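Local coordinates for protein alpha-fucosidase (PDB 2EAB) that hydrolyses alpha-1,2-linked L-fucose from glycans through its glycoside hydrolase family 95 catalytic region, the part of a longer, probably membrane-attached bifidobacterial protein described here, at residues K16-W21 against N161-K166; G450-G455 against E479-H484; P566-L571 against S669-D674; A612-K617 against A626-S631; S785-T790 against V873-G878. All blocks are in the same frame, centred on the assembly; numbering follows the deposited sequence.

Contact 1: K16-W21 against N161-K166; sequences KDDWLW and NLSKGK
Asp17 meets Asn161 and Lys164 at the edge of the large antiparallel sheet of the N-terminal region. Here the outermost strand 19-22 pairs with strand 156-161 at the start of the hairpin to 166-173. Lys164 NZ forms a salt bridge to Asp17 OD2 at 2.7 Å, on the syn lone pair. Asn161 ND2 reaches Asp17 OD2 from the anti side, tilted out of the carboxylate plane, in a nearly straight bond of 2.9 Å. Two donors thus fix the rotation of this carboxylate. Asp18 N donates to Ser163 OG at 2.9 Å, and Asp18 O accepts from Leu162 N at 2.8 Å. The carboxylate of Asp18 is held by Tyr331 and Lys377, on the helices that cover this end of the hairpin. Trp19 forms an antiparallel, non-hydrogen-bonded pair with Asn161, both side chains on the same face of the sheet. Trp19 NE1 and Asn161 ND2, both donors, lie close at the indole edge without bonding, the planes 60° apart. Leu20 sets CD1 against both methyls of Leu162, and Tyr378 of helix 365-386 touches both leucines. Asn161 has CG anti to the backbone N (chi1 -172°), which carries ND2 across to Asp17 and leaves OD1 over the turn. Gly165 and Lys166 make a G1 beta bulge opposite it. In an Asx motif, Asn161 OD1 accepts from Lys164 N at 3.1 Å, the donor well above the carbonyl plane.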
# COMPACT_ATOMS: atom_id res chain seq x y z
N LYS A 16 4.99 -3.64 28.23
CA LYS A 16 5.57 -4.36 27.09
C LYS A 16 4.94 -3.96 25.75
O LYS A 16 5.31 -4.49 24.71
CB LYS A 16 5.47 -5.87 27.30
CG LYS A 16 5.99 -6.39 28.64
CD LYS A 16 7.50 -6.18 28.80
CE LYS A 16 7.99 -6.65 30.16
NZ LYS A 16 7.49 -5.79 31.27
N ASP A 17 3.99 -3.03 25.79
CA ASP A 17 3.32 -2.55 24.59
C ASP A 17 4.19 -1.56 23.82
O ASP A 17 5.04 -0.89 24.40
CB ASP A 17 1.98 -1.90 24.94
CG ASP A 17 0.94 -2.89 25.44
OD1 ASP A 17 1.18 -4.12 25.39
OD2 ASP A 17 -0.14 -2.43 25.88
N ASP A 18 3.96 -1.48 22.51
CA ASP A 18 4.67 -0.53 21.65
C ASP A 18 3.91 0.78 21.61
O ASP A 18 2.75 0.81 21.21
CB ASP A 18 4.80 -1.09 20.23
CG ASP A 18 5.51 -2.42 20.17
OD1 ASP A 18 6.53 -2.61 20.87
OD2 ASP A 18 5.06 -3.30 19.41
N TRP A 19 4.57 1.87 22.01
CA TRP A 19 3.96 3.19 22.05
C TRP A 19 4.70 4.22 21.21
O TRP A 19 5.93 4.29 21.24
CB TRP A 19 3.99 3.74 23.48
CG TRP A 19 3.01 3.19 24.45
CD1 TRP A 19 2.24 2.06 24.33
CD2 TRP A 19 2.72 3.73 25.73
NE1 TRP A 19 1.48 1.89 25.45
CE2 TRP A 19 1.75 2.90 26.34
CE3 TRP A 19 3.18 4.86 26.43
CZ2 TRP A 19 1.24 3.15 27.61
CZ3 TRP A 19 2.67 5.11 27.70
CH2 TRP A 19 1.70 4.26 28.27
N LEU A 20 3.94 5.04 20.49
CA LEU A 20 4.39 6.38 20.14
C LEU A 20 3.85 7.26 21.25
O LEU A 20 2.68 7.14 21.61
CB LEU A 20 3.81 6.85 18.81
CG LEU A 20 4.33 6.28 17.50
CD1 LEU A 20 3.90 4.86 17.30
CD2 LEU A 20 3.85 7.13 16.33
N TRP A 21 4.68 8.13 21.82
CA TRP A 21 4.22 8.97 22.93
C TRP A 21 4.87 10.34 22.98
O TRP A 21 5.98 10.54 22.48
CB TRP A 21 4.33 8.22 24.26
CG TRP A 21 5.72 7.92 24.70
CD1 TRP A 21 6.54 6.94 24.23
CD2 TRP A 21 6.45 8.61 25.72
NE1 TRP A 21 7.75 6.98 24.89
CE2 TRP A 21 7.71 7.99 25.81
CE3 TRP A 21 6.16 9.69 26.57
CZ2 TRP A 21 8.69 8.42 26.72
CZ3 TRP A 21 7.13 10.11 27.47
CH2 TRP A 21 8.38 9.48 27.53
N ASN A 161 -0.97 3.48 21.40
CA ASN A 161 -0.59 2.13 21.76
C ASN A 161 -0.81 1.23 20.55
O ASN A 161 -1.93 0.83 20.26
CB ASN A 161 -1.40 1.64 22.96
CG ASN A 161 -0.91 0.31 23.50
OD1 ASN A 161 -0.35 -0.50 22.77
ND2 ASN A 161 -1.13 0.09 24.79
N LEU A 162 0.28 0.94 19.84
CA LEU A 162 0.21 0.15 18.62
C LEU A 162 -0.21 -1.29 18.91
O LEU A 162 -0.81 -1.94 18.07
CB LEU A 162 1.55 0.15 17.88
CG LEU A 162 2.22 1.48 17.51
CD1 LEU A 162 3.47 1.20 16.70
CD2 LEU A 162 1.27 2.39 16.75
N SER A 163 0.13 -1.77 20.11
CA SER A 163 -0.16 -3.15 20.50
C SER A 163 -1.64 -3.39 20.78
O SER A 163 -2.17 -4.47 20.48
CB SER A 163 0.67 -3.53 21.73
OG SER A 163 2.05 -3.35 21.48
N LYS A 164 -2.30 -2.40 21.36
CA LYS A 164 -3.71 -2.50 21.73
C LYS A 164 -4.63 -1.76 20.75
O LYS A 164 -5.85 -1.86 20.86
CB LYS A 164 -3.93 -2.02 23.17
CG LYS A 164 -3.42 -3.01 24.21
CD LYS A 164 -3.68 -2.54 25.64
CE LYS A 164 -3.40 -3.66 26.65
NZ LYS A 164 -2.01 -4.21 26.57
N GLY A 165 -4.04 -1.02 19.81
CA GLY A 165 -4.82 -0.29 18.81
C GLY A 165 -5.70 0.79 19.40
O GLY A 165 -6.88 0.88 19.07
N LYS A 166 -5.12 1.62 20.26
CA LYS A 166 -5.87 2.73 20.84
C LYS A 166 -4.97 3.92 21.13
O LYS A 166 -3.76 3.76 21.32
CB LYS A 166 -6.61 2.27 22.11
CG LYS A 166 -5.71 1.92 23.28
CD LYS A 166 -6.46 1.08 24.31
CE LYS A 166 -5.73 1.04 25.65
NZ LYS A 166 -5.96 2.29 26.43

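Contact 2: G450-G455 against E479-H484; sequences GLVKPG and EGYMAH. With EDO (1,2-ethanediol), chain H.
Gly455 O accepts from Met482 N at 2.9 Å, in a nearly straight bond. Gly455 O also receives a CA-H...O contact from Tyr481 CA at 3.4 Å. Two adjacent residues of 479-484 therefore meet one helix carbonyl. Gly455 is the point of closest backbone approach, with its CA 4.2 Å from Tyr481 CA. It brings the two backbones together with no side chain of its own between them. The contact joins helix 452-463, near its beginning, to the extended loop that returns after it, inside the helical catalytic domain of family 95. Gly455 N is bonded to Leu451 O. Val452 supplies the main side-chain contact. Val452 CG2 sits over the centre of one face of the Tyr481 ring, 3.7 Å from the centroid and only 2° off the normal, a clear CH-pi contact. Tyr481 CG lies between its backbone N and carbonyl carbon (chi1 52°), which folds the ring over Val452. CB of Tyr481 rests against Val452 O at 3.6 Å. The phenol OH continues to Leu534 O on helix 525-546, while Val508 and Leu512 of helix 507-520 also touch this side chain. Leu451 CD1 reaches the methyl CB of Ala483 at 4.4 Å. On the helix side, a 1,2-ethanediol molecule, probably from the crystallisation liquor, donates from O1 to Gly450 O at 2.8 Å.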
# COMPACT_ATOMS: atom_id res chain seq x y z
N GLY A 450 -12.95 -4.86 -9.16
CA GLY A 450 -13.80 -3.71 -9.42
C GLY A 450 -13.39 -2.87 -10.62
O GLY A 450 -14.19 -2.09 -11.13
N LEU A 451 -12.14 -3.01 -11.06
CA LEU A 451 -11.68 -2.31 -12.25
C LEU A 451 -12.11 -2.97 -13.55
O LEU A 451 -12.02 -2.37 -14.61
CB LEU A 451 -10.15 -2.16 -12.24
CG LEU A 451 -9.54 -1.35 -11.10
CD1 LEU A 451 -8.03 -1.39 -11.18
CD2 LEU A 451 -10.04 0.10 -11.10
N VAL A 452 -12.59 -4.22 -13.48
CA VAL A 452 -12.85 -4.96 -14.71
C VAL A 452 -14.00 -4.37 -15.53
O VAL A 452 -13.82 -4.09 -16.71
CB VAL A 452 -13.03 -6.48 -14.45
CG1 VAL A 452 -13.38 -7.21 -15.74
CG2 VAL A 452 -11.76 -7.06 -13.82
N LYS A 453 -15.17 -4.18 -14.92
CA LYS A 453 -16.30 -3.62 -15.66
C LYS A 453 -16.02 -2.22 -16.25
O LYS A 453 -16.16 -2.04 -17.46
CB LYS A 453 -17.58 -3.66 -14.84
CG LYS A 453 -18.15 -5.06 -14.66
CD LYS A 453 -19.44 -5.04 -13.87
CE LYS A 453 -20.02 -6.43 -13.73
NZ LYS A 453 -21.29 -6.41 -12.97
N PRO A 454 -15.63 -1.24 -15.41
CA PRO A 454 -15.30 0.06 -16.03
C PRO A 454 -14.11 -0.02 -16.98
O PRO A 454 -14.09 0.64 -18.02
CB PRO A 454 -15.00 0.95 -14.82
CG PRO A 454 -14.62 -0.00 -13.72
CD PRO A 454 -15.48 -1.20 -13.95
N GLY A 455 -13.14 -0.87 -16.65
CA GLY A 455 -11.94 -1.02 -17.46
C GLY A 455 -12.18 -1.62 -18.82
O GLY A 455 -11.40 -1.39 -19.75
N GLU A 479 -12.65 -9.40 -23.12
CA GLU A 479 -11.55 -9.09 -24.03
C GLU A 479 -10.42 -8.30 -23.38
O GLU A 479 -9.35 -8.14 -23.97
CB GLU A 479 -12.07 -8.36 -25.27
CG GLU A 479 -12.90 -9.24 -26.17
CD GLU A 479 -12.12 -10.45 -26.64
OE1 GLU A 479 -11.06 -10.28 -27.28
OE2 GLU A 479 -12.57 -11.59 -26.36
N GLY A 480 -10.65 -7.82 -22.16
CA GLY A 480 -9.63 -7.06 -21.46
C GLY A 480 -10.17 -5.85 -20.74
O GLY A 480 -11.20 -5.28 -21.11
N TYR A 481 -9.46 -5.46 -19.69
CA TYR A 481 -9.78 -4.28 -18.92
C TYR A 481 -8.51 -3.44 -18.80
O TYR A 481 -7.42 -3.96 -18.55
CB TYR A 481 -10.39 -4.64 -17.55
CG TYR A 481 -9.57 -5.62 -16.74
CD1 TYR A 481 -8.80 -5.19 -15.66
CD2 TYR A 481 -9.57 -6.98 -17.05
CE1 TYR A 481 -8.04 -6.09 -14.92
CE2 TYR A 481 -8.81 -7.89 -16.32
CZ TYR A 481 -8.05 -7.44 -15.26
OH TYR A 481 -7.29 -8.32 -14.53
N MET A 482 -8.67 -2.14 -19.01
CA MET A 482 -7.57 -1.20 -19.03
C MET A 482 -7.81 -0.13 -17.98
O MET A 482 -8.92 0.37 -17.84
CB MET A 482 -7.46 -0.58 -20.43
CG MET A 482 -6.31 0.39 -20.59
SD MET A 482 -6.36 1.24 -22.18
CE MET A 482 -4.91 0.58 -23.01
N ALA A 483 -6.76 0.21 -17.24
CA ALA A 483 -6.78 1.32 -16.29
C ALA A 483 -5.38 1.90 -16.23
O ALA A 483 -4.41 1.29 -16.69
CB ALA A 483 -7.25 0.87 -14.92
N HIS A 484 -5.27 3.09 -15.64
CA HIS A 484 -4.05 3.86 -15.70
C HIS A 484 -3.55 4.25 -14.30
O HIS A 484 -3.67 3.45 -13.38
CB HIS A 484 -4.28 5.01 -16.68
CG HIS A 484 -4.40 4.55 -18.10
ND1 HIS A 484 -5.58 4.14 -18.69
CD2 HIS A 484 -3.43 4.38 -19.02
CE1 HIS A 484 -5.32 3.76 -19.93
NE2 HIS A 484 -4.03 3.90 -20.16
C1 EDO H . -17.29 -2.36 -9.67
O1 EDO H . -16.88 -2.77 -10.99
C2 EDO H . -18.23 -3.41 -8.97
O2 EDO H . -19.27 -3.72 -9.89

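Contact 3: P566-L571 against S669-D674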
# COMPACT_ATOMS: atom_id res chain seq x y z
N PRO A 566 8.30 6.54 -16.90
CA PRO A 566 8.20 7.66 -15.96
C PRO A 566 9.52 7.91 -15.22
O PRO A 566 10.16 6.95 -14.79
CB PRO A 566 7.10 7.19 -14.98
CG PRO A 566 6.28 6.24 -15.79
CD PRO A 566 7.30 5.50 -16.61
N GLU A 567 9.97 9.16 -15.09
CA GLU A 567 9.42 10.37 -15.70
C GLU A 567 10.55 11.09 -16.44
O GLU A 567 10.81 12.27 -16.21
CB GLU A 567 8.88 11.32 -14.62
CG GLU A 567 7.57 10.95 -13.98
CD GLU A 567 7.05 12.03 -13.03
OE1 GLU A 567 6.23 11.70 -12.15
OE2 GLU A 567 7.48 13.20 -13.16
N GLN A 568 11.24 10.36 -17.31
CA GLN A 568 12.32 10.95 -18.11
C GLN A 568 12.35 10.34 -19.50
O GLN A 568 11.63 9.38 -19.78
CB GLN A 568 13.68 10.81 -17.40
CG GLN A 568 14.18 9.38 -17.30
CD GLN A 568 15.63 9.27 -16.84
OE1 GLN A 568 16.32 10.27 -16.63
NE2 GLN A 568 16.09 8.04 -16.67
N GLY A 569 13.17 10.92 -20.38
CA GLY A 569 13.29 10.46 -21.75
C GLY A 569 12.13 10.90 -22.62
O GLY A 569 11.30 11.72 -22.20
N PRO A 570 12.07 10.37 -23.85
CA PRO A 570 11.00 10.71 -24.79
C PRO A 570 9.64 10.19 -24.35
O PRO A 570 9.54 9.15 -23.69
CB PRO A 570 11.41 9.99 -26.08
CG PRO A 570 12.84 9.64 -25.91
CD PRO A 570 13.04 9.43 -24.45
N LEU A 571 8.59 10.92 -24.75
CA LEU A 571 7.22 10.60 -24.38
C LEU A 571 6.72 9.25 -24.90
O LEU A 571 5.96 8.55 -24.23
CB LEU A 571 6.30 11.71 -24.90
CG LEU A 571 5.29 12.38 -23.97
CD1 LEU A 571 5.87 12.65 -22.59
CD2 LEU A 571 4.82 13.68 -24.61
N SER A 669 17.16 12.26 -25.54
CA SER A 669 16.52 13.53 -25.19
C SER A 669 15.58 13.34 -24.01
O SER A 669 14.76 12.43 -24.00
CB SER A 669 15.78 14.13 -26.39
OG SER A 669 16.69 14.57 -27.37
N GLY A 670 15.72 14.21 -23.02
CA GLY A 670 14.90 14.13 -21.82
C GLY A 670 15.48 13.27 -20.70
O GLY A 670 14.91 13.23 -19.61
N TYR A 671 16.58 12.57 -20.97
CA TYR A 671 17.28 11.84 -19.92
C TYR A 671 17.92 12.83 -18.96
O TYR A 671 18.56 13.80 -19.40
CB TYR A 671 18.34 10.90 -20.51
CG TYR A 671 19.17 10.18 -19.47
CD1 TYR A 671 18.72 9.00 -18.88
CD2 TYR A 671 20.40 10.69 -19.06
CE1 TYR A 671 19.47 8.34 -17.92
CE2 TYR A 671 21.17 10.05 -18.10
CZ TYR A 671 20.69 8.87 -17.53
OH TYR A 671 21.43 8.21 -16.58
N GLN A 672 17.75 12.61 -17.66
CA GLN A 672 18.35 13.49 -16.65
C GLN A 672 19.86 13.24 -16.60
O GLN A 672 20.32 12.23 -16.07
CB GLN A 672 17.69 13.29 -15.29
CG GLN A 672 18.19 14.24 -14.20
CD GLN A 672 17.41 14.09 -12.90
OE1 GLN A 672 16.19 13.96 -12.91
NE2 GLN A 672 18.13 14.11 -11.78
N ALA A 673 20.61 14.19 -17.16
CA ALA A 673 22.03 14.01 -17.47
C ALA A 673 22.94 13.67 -16.29
O ALA A 673 23.95 12.98 -16.47
CB ALA A 673 22.58 15.23 -18.23
N ASP A 674 22.59 14.13 -15.09
CA ASP A 674 23.40 13.80 -13.91
C ASP A 674 23.20 12.36 -13.41
O ASP A 674 23.79 11.96 -12.41
CB ASP A 674 23.21 14.84 -12.79
CG ASP A 674 21.83 14.78 -12.13
OD1 ASP A 674 21.05 13.84 -12.38
OD2 ASP A 674 21.53 15.70 -11.34
O HOH W 1 18.95 10.05 -14.89
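Gln568 extends its side chain along Tyr671 towards the backbone of Gln672. Gln568 CB first meets Gly670 O at 3.5 Å. CG lies between the backbone N and the carbonyl carbon (chi1 68°). With the extended chain beyond it, this brings the amide alongside Tyr671 and OE1 to Gln672 N. Amide and ring point the same way, with the two planes 34° apart. Gln568 CD lies 3.7 Å from Tyr671 CD1. At the tip, Gln568 OE1 accepts from Gln672 N at 2.9 Å in a nearly straight bond. A water also donates to OE1, and it donates to Gln672 O as well. The other tip atom, NE2, packs against Tyr671 CD1 and CE1 and donates to Glu652 OE1. The contact joins two irregular loops at the surface of the family 95 catalytic domain, one after strand 558-565 and the other before helix 697-711. Next to the glutamine, Gly569 N donates to Gly670 O at 3.0 Å. Gly569 CA makes a CA-H...O contact with Ser669 O at 3.3 Å. On the second loop, Gln672 NE2 reaches Asp674 OD1 on the syn side.

Contact 4: A612-K617 against A626-S631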
# COMPACT_ATOMS: atom_id res chain seq x y z
N ALA A 612 7.99 -13.32 -33.19
CA ALA A 612 7.29 -12.03 -33.14
C ALA A 612 6.46 -11.80 -34.40
O ALA A 612 5.50 -11.02 -34.38
CB ALA A 612 8.27 -10.89 -32.92
N ASP A 613 6.81 -12.49 -35.48
CA ASP A 613 6.04 -12.46 -36.72
C ASP A 613 4.62 -13.02 -36.54
O ASP A 613 3.73 -12.73 -37.35
CB ASP A 613 6.75 -13.22 -37.84
CG ASP A 613 7.98 -12.50 -38.36
OD1 ASP A 613 8.11 -11.27 -38.16
OD2 ASP A 613 8.83 -13.16 -39.00
N ASN A 614 4.41 -13.81 -35.49
CA ASN A 614 3.10 -14.39 -35.19
C ASN A 614 2.06 -13.35 -34.81
O ASN A 614 0.87 -13.67 -34.74
CB ASN A 614 3.21 -15.45 -34.08
CG ASN A 614 4.09 -16.62 -34.45
OD1 ASN A 614 4.54 -16.76 -35.60
ND2 ASN A 614 4.35 -17.49 -33.48
N TRP A 615 2.50 -12.12 -34.55
CA TRP A 615 1.61 -11.04 -34.14
C TRP A 615 1.14 -10.15 -35.30
O TRP A 615 0.49 -9.13 -35.07
CB TRP A 615 2.25 -10.21 -33.01
CG TRP A 615 1.89 -10.75 -31.66
CD1 TRP A 615 0.94 -10.26 -30.80
CD2 TRP A 615 2.44 -11.91 -31.03
NE1 TRP A 615 0.88 -11.03 -29.67
CE2 TRP A 615 1.79 -12.06 -29.78
CE3 TRP A 615 3.44 -12.84 -31.38
CZ2 TRP A 615 2.10 -13.09 -28.89
CZ3 TRP A 615 3.74 -13.87 -30.50
CH2 TRP A 615 3.07 -13.99 -29.26
N ALA A 616 1.44 -10.56 -36.53
CA ALA A 616 1.08 -9.78 -37.71
C ALA A 616 -0.42 -9.52 -37.77
O ALA A 616 -1.22 -10.44 -37.57
CB ALA A 616 1.55 -10.48 -38.98
N LYS A 617 -0.79 -8.27 -38.02
CA LYS A 617 -2.19 -7.86 -38.09
C LYS A 617 -2.49 -7.14 -39.40
O LYS A 617 -1.59 -6.56 -40.02
CB LYS A 617 -2.55 -6.94 -36.92
CG LYS A 617 -2.63 -7.63 -35.58
CD LYS A 617 -2.88 -6.64 -34.45
CE LYS A 617 -2.95 -7.36 -33.12
NZ LYS A 617 -3.06 -6.45 -31.95
N ALA A 626 -4.68 -16.91 -38.00
CA ALA A 626 -5.53 -17.31 -36.87
C ALA A 626 -4.91 -18.41 -36.01
O ALA A 626 -5.23 -18.53 -34.83
CB ALA A 626 -6.91 -17.73 -37.37
N ASN A 627 -4.01 -19.19 -36.60
CA ASN A 627 -3.48 -20.40 -35.97
C ASN A 627 -2.05 -20.31 -35.43
O ASN A 627 -1.54 -21.28 -34.86
CB ASN A 627 -3.60 -21.59 -36.93
CG ASN A 627 -5.02 -21.80 -37.43
OD1 ASN A 627 -5.98 -21.72 -36.66
ND2 ASN A 627 -5.15 -22.07 -38.72
N ALA A 628 -1.41 -19.16 -35.60
CA ALA A 628 -0.03 -18.98 -35.14
C ALA A 628 0.06 -19.02 -33.62
O ALA A 628 -0.89 -18.68 -32.92
CB ALA A 628 0.55 -17.68 -35.68
N ASN A 629 1.22 -19.45 -33.12
CA ASN A 629 1.45 -19.55 -31.68
C ASN A 629 1.54 -18.16 -31.05
O ASN A 629 2.52 -17.45 -31.25
CB ASN A 629 2.72 -20.36 -31.41
CG ASN A 629 2.98 -20.58 -29.93
OD1 ASN A 629 2.26 -20.09 -29.06
ND2 ASN A 629 4.04 -21.33 -29.64
N ARG A 630 0.50 -17.79 -30.30
CA ARG A 630 0.51 -16.55 -29.51
C ARG A 630 0.20 -16.89 -28.06
O ARG A 630 -0.40 -16.10 -27.33
CB ARG A 630 -0.48 -15.53 -30.07
CG ARG A 630 -0.05 -14.96 -31.41
CD ARG A 630 -1.03 -13.92 -31.94
NE ARG A 630 -2.30 -14.51 -32.36
CZ ARG A 630 -2.57 -14.96 -33.58
NH1 ARG A 630 -1.65 -14.89 -34.54
NH2 ARG A 630 -3.76 -15.47 -33.85
N SER A 631 0.64 -18.08 -27.63
CA SER A 631 0.41 -18.55 -26.27
C SER A 631 1.18 -17.70 -25.26
O SER A 631 2.11 -16.96 -25.62
CB SER A 631 0.82 -20.01 -26.13
OG SER A 631 2.22 -20.17 -26.30
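A CH-pi contact between Arg630 and Trp615 ties together the two arms of a surface loop in the family 95 catalytic domain, between helices 577-596 and 632-639. Arg630 lays its aliphatic chain over the indole. Arg630 CG sits above the centre of the six-membered ring of Trp615, 3.7 Å from its centroid. The guanidinium stands nearly upright to the ring, with the planes 80° apart. A bend at chi3 (-70°) directs it to the end of the 3-10 turn 612-615. There Arg630 NH1 donates to Asn614 O at 2.8 Å, with the oxygen in the guanidinium plane. NH1 also bonds Asp625 O, and the group makes a cation-pi contact with Phe623. Asn614 completes the link in the other direction. Asn614 ND2 donates to Asn629 O at 2.9 Å and to Asp609 O, while CB packs against Ala628 CB at 3.8 Å. The indole NE1 reaches Val543 O, which ties the loop to the neighbouring helix 525-546. The disulfide Cys610-Cys634 lies beside Asn629 and joins this loop to helix 632-639. Asn629 OD1 takes Ser631 N at 3.0 Å and Ser631 OG at 2.8 Å. This is an Asx turn leading into Ser631, the N-cap of helix 632-639.

Contact 5: S785-T790 against V873-G878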
# COMPACT_ATOMS: atom_id res chain seq x y z
N SER A 785 12.92 -15.63 -5.38
CA SER A 785 13.86 -16.05 -6.41
C SER A 785 13.77 -17.54 -6.73
O SER A 785 13.05 -18.28 -6.06
CB SER A 785 15.29 -15.65 -6.03
OG SER A 785 16.13 -15.76 -7.16
N THR A 786 14.48 -17.94 -7.78
CA THR A 786 14.59 -19.33 -8.19
C THR A 786 16.06 -19.72 -8.21
O THR A 786 16.89 -19.03 -8.81
CB THR A 786 13.95 -19.55 -9.57
OG1 THR A 786 12.54 -19.32 -9.47
CG2 THR A 786 14.19 -20.97 -10.08
N PHE A 787 16.37 -20.81 -7.52
CA PHE A 787 17.72 -21.36 -7.38
C PHE A 787 17.87 -22.48 -8.40
O PHE A 787 16.95 -23.27 -8.62
CB PHE A 787 17.85 -21.92 -5.97
CG PHE A 787 19.22 -22.43 -5.60
CD1 PHE A 787 20.11 -21.62 -4.91
CD2 PHE A 787 19.58 -23.75 -5.85
CE1 PHE A 787 21.35 -22.10 -4.51
CE2 PHE A 787 20.82 -24.24 -5.46
CZ PHE A 787 21.70 -23.42 -4.79
N THR A 788 19.05 -22.55 -9.02
CA THR A 788 19.35 -23.65 -9.94
C THR A 788 20.63 -24.33 -9.48
O THR A 788 21.69 -23.71 -9.47
CB THR A 788 19.53 -23.15 -11.39
OG1 THR A 788 18.37 -22.41 -11.78
CG2 THR A 788 19.73 -24.32 -12.35
N ASP A 789 20.53 -25.60 -9.09
CA ASP A 789 21.73 -26.31 -8.67
C ASP A 789 22.57 -26.71 -9.88
O ASP A 789 22.13 -26.55 -11.02
CB ASP A 789 21.44 -27.46 -7.68
CG ASP A 789 20.78 -28.67 -8.32
OD1 ASP A 789 20.86 -28.86 -9.55
OD2 ASP A 789 20.16 -29.45 -7.56
N THR A 790 23.78 -27.22 -9.66
CA THR A 790 24.68 -27.51 -10.78
C THR A 790 24.19 -28.68 -11.66
O THR A 790 24.64 -28.82 -12.80
CB THR A 790 26.12 -27.78 -10.34
OG1 THR A 790 26.14 -28.87 -9.41
CG2 THR A 790 26.73 -26.55 -9.68
N VAL A 873 21.77 -28.98 -1.69
CA VAL A 873 22.02 -28.74 -3.11
C VAL A 873 22.83 -27.45 -3.26
O VAL A 873 22.71 -26.54 -2.44
CB VAL A 873 20.70 -28.68 -3.95
CG1 VAL A 873 19.97 -30.02 -3.87
CG2 VAL A 873 19.79 -27.54 -3.50
N THR A 874 23.65 -27.38 -4.30
CA THR A 874 24.60 -26.29 -4.46
C THR A 874 24.62 -25.81 -5.90
O THR A 874 24.54 -26.61 -6.83
CB THR A 874 26.01 -26.73 -3.98
OG1 THR A 874 25.92 -27.22 -2.64
CG2 THR A 874 27.00 -25.58 -4.00
N ASN A 875 24.72 -24.49 -6.08
CA ASN A 875 24.84 -23.91 -7.41
C ASN A 875 26.29 -23.66 -7.81
O ASN A 875 27.22 -23.90 -7.03
CB ASN A 875 23.95 -22.67 -7.58
CG ASN A 875 24.45 -21.46 -6.81
OD1 ASN A 875 25.59 -21.41 -6.35
ND2 ASN A 875 23.59 -20.45 -6.68
N ALA A 876 26.48 -23.18 -9.04
CA ALA A 876 27.81 -22.99 -9.60
C ALA A 876 28.67 -21.99 -8.84
O ALA A 876 29.89 -22.04 -8.91
CB ALA A 876 27.72 -22.62 -11.07
N ASP A 877 28.03 -21.08 -8.11
CA ASP A 877 28.81 -20.13 -7.31
C ASP A 877 28.94 -20.53 -5.84
O ASP A 877 29.33 -19.71 -5.01
CB ASP A 877 28.29 -18.70 -7.45
CG ASP A 877 29.33 -17.67 -7.02
OD1 ASP A 877 30.53 -17.86 -7.34
OD2 ASP A 877 28.96 -16.68 -6.36
N GLY A 878 28.62 -21.78 -5.52
CA GLY A 878 28.83 -22.30 -4.18
C GLY A 878 27.79 -21.92 -3.14
O GLY A 878 28.03 -22.11 -1.95
O HOH W 2 20.99 -20.48 -8.21
O HOH W 3 24.18 -23.70 -10.79
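Phe787 and Asn875 pack at about a right angle, yet their ring and amide planes are almost parallel, 7° apart. Phe787 has CG anti to the backbone N (chi1 -175°). This sends the ring across to the end of strand 871-874, where Phe787 CZ comes within 3.5 Å of Asn875 N. Phe787 CE1 lies 3.5 Å from Asn875 ND2, and Phe787 CE2 meets Val873 CG2 at 4.0 Å. Asn875 places CG between its backbone N and carbonyl carbon (chi1 71°). OD1 is thereby turned back to its own turn, with a weak bond from Asp877 N and a further one from Ala879 N. ND2 lies by the CE1 rim of the ring and shares a water with Thr788 N. That water sits over one face of the Phe787 ring, offset toward the rim. A type I turn follows from Asn875 to Gly878. Asn875 CB lies close to Thr788 O, 3.1 Å away. Asp789 turns CB to Thr874 O and OD2 to the Val873 side chain. The carboxylate finds its polar partners in its own hairpin, at Lys793 N and Tyr795 OH. Thr790 N donates to Thr874 O at 3.0 Å. Thr790 CG2 meets Ala876 N at 3.4 Å. A second water bridges Thr788 O and Ala876 N. The contact sets strand 786-788, paired with 794-796 in a two-stranded hairpin, against the end of 871-874, an outermost strand of a five-stranded mixed sheet. Tyr795 and Leu881 border Phe787 and Val873.

Overall arrangement
None of the five contacts touches another. Contact 1 comes first along the chain and belongs to the nine-stranded antiparallel sheet of the N-terminal region. It lies across the chain's centre from contacts 2, 3 and 4. Those three fall within the family 95 catalytic domain. Contact 2 packs among its helices. Contact 3 joins two loops about 100 residues apart, and contact 4 lies within that interval. The centres of contacts 2 and 4 are about 24 Å apart, those of contacts 3 and 4 about 33 Å. Contact 5 comes last and links a short hairpin to the C-terminal beta region. The N-terminal sheet, helical catalytic part and C-terminal beta part thus each have their own contacts within one chain.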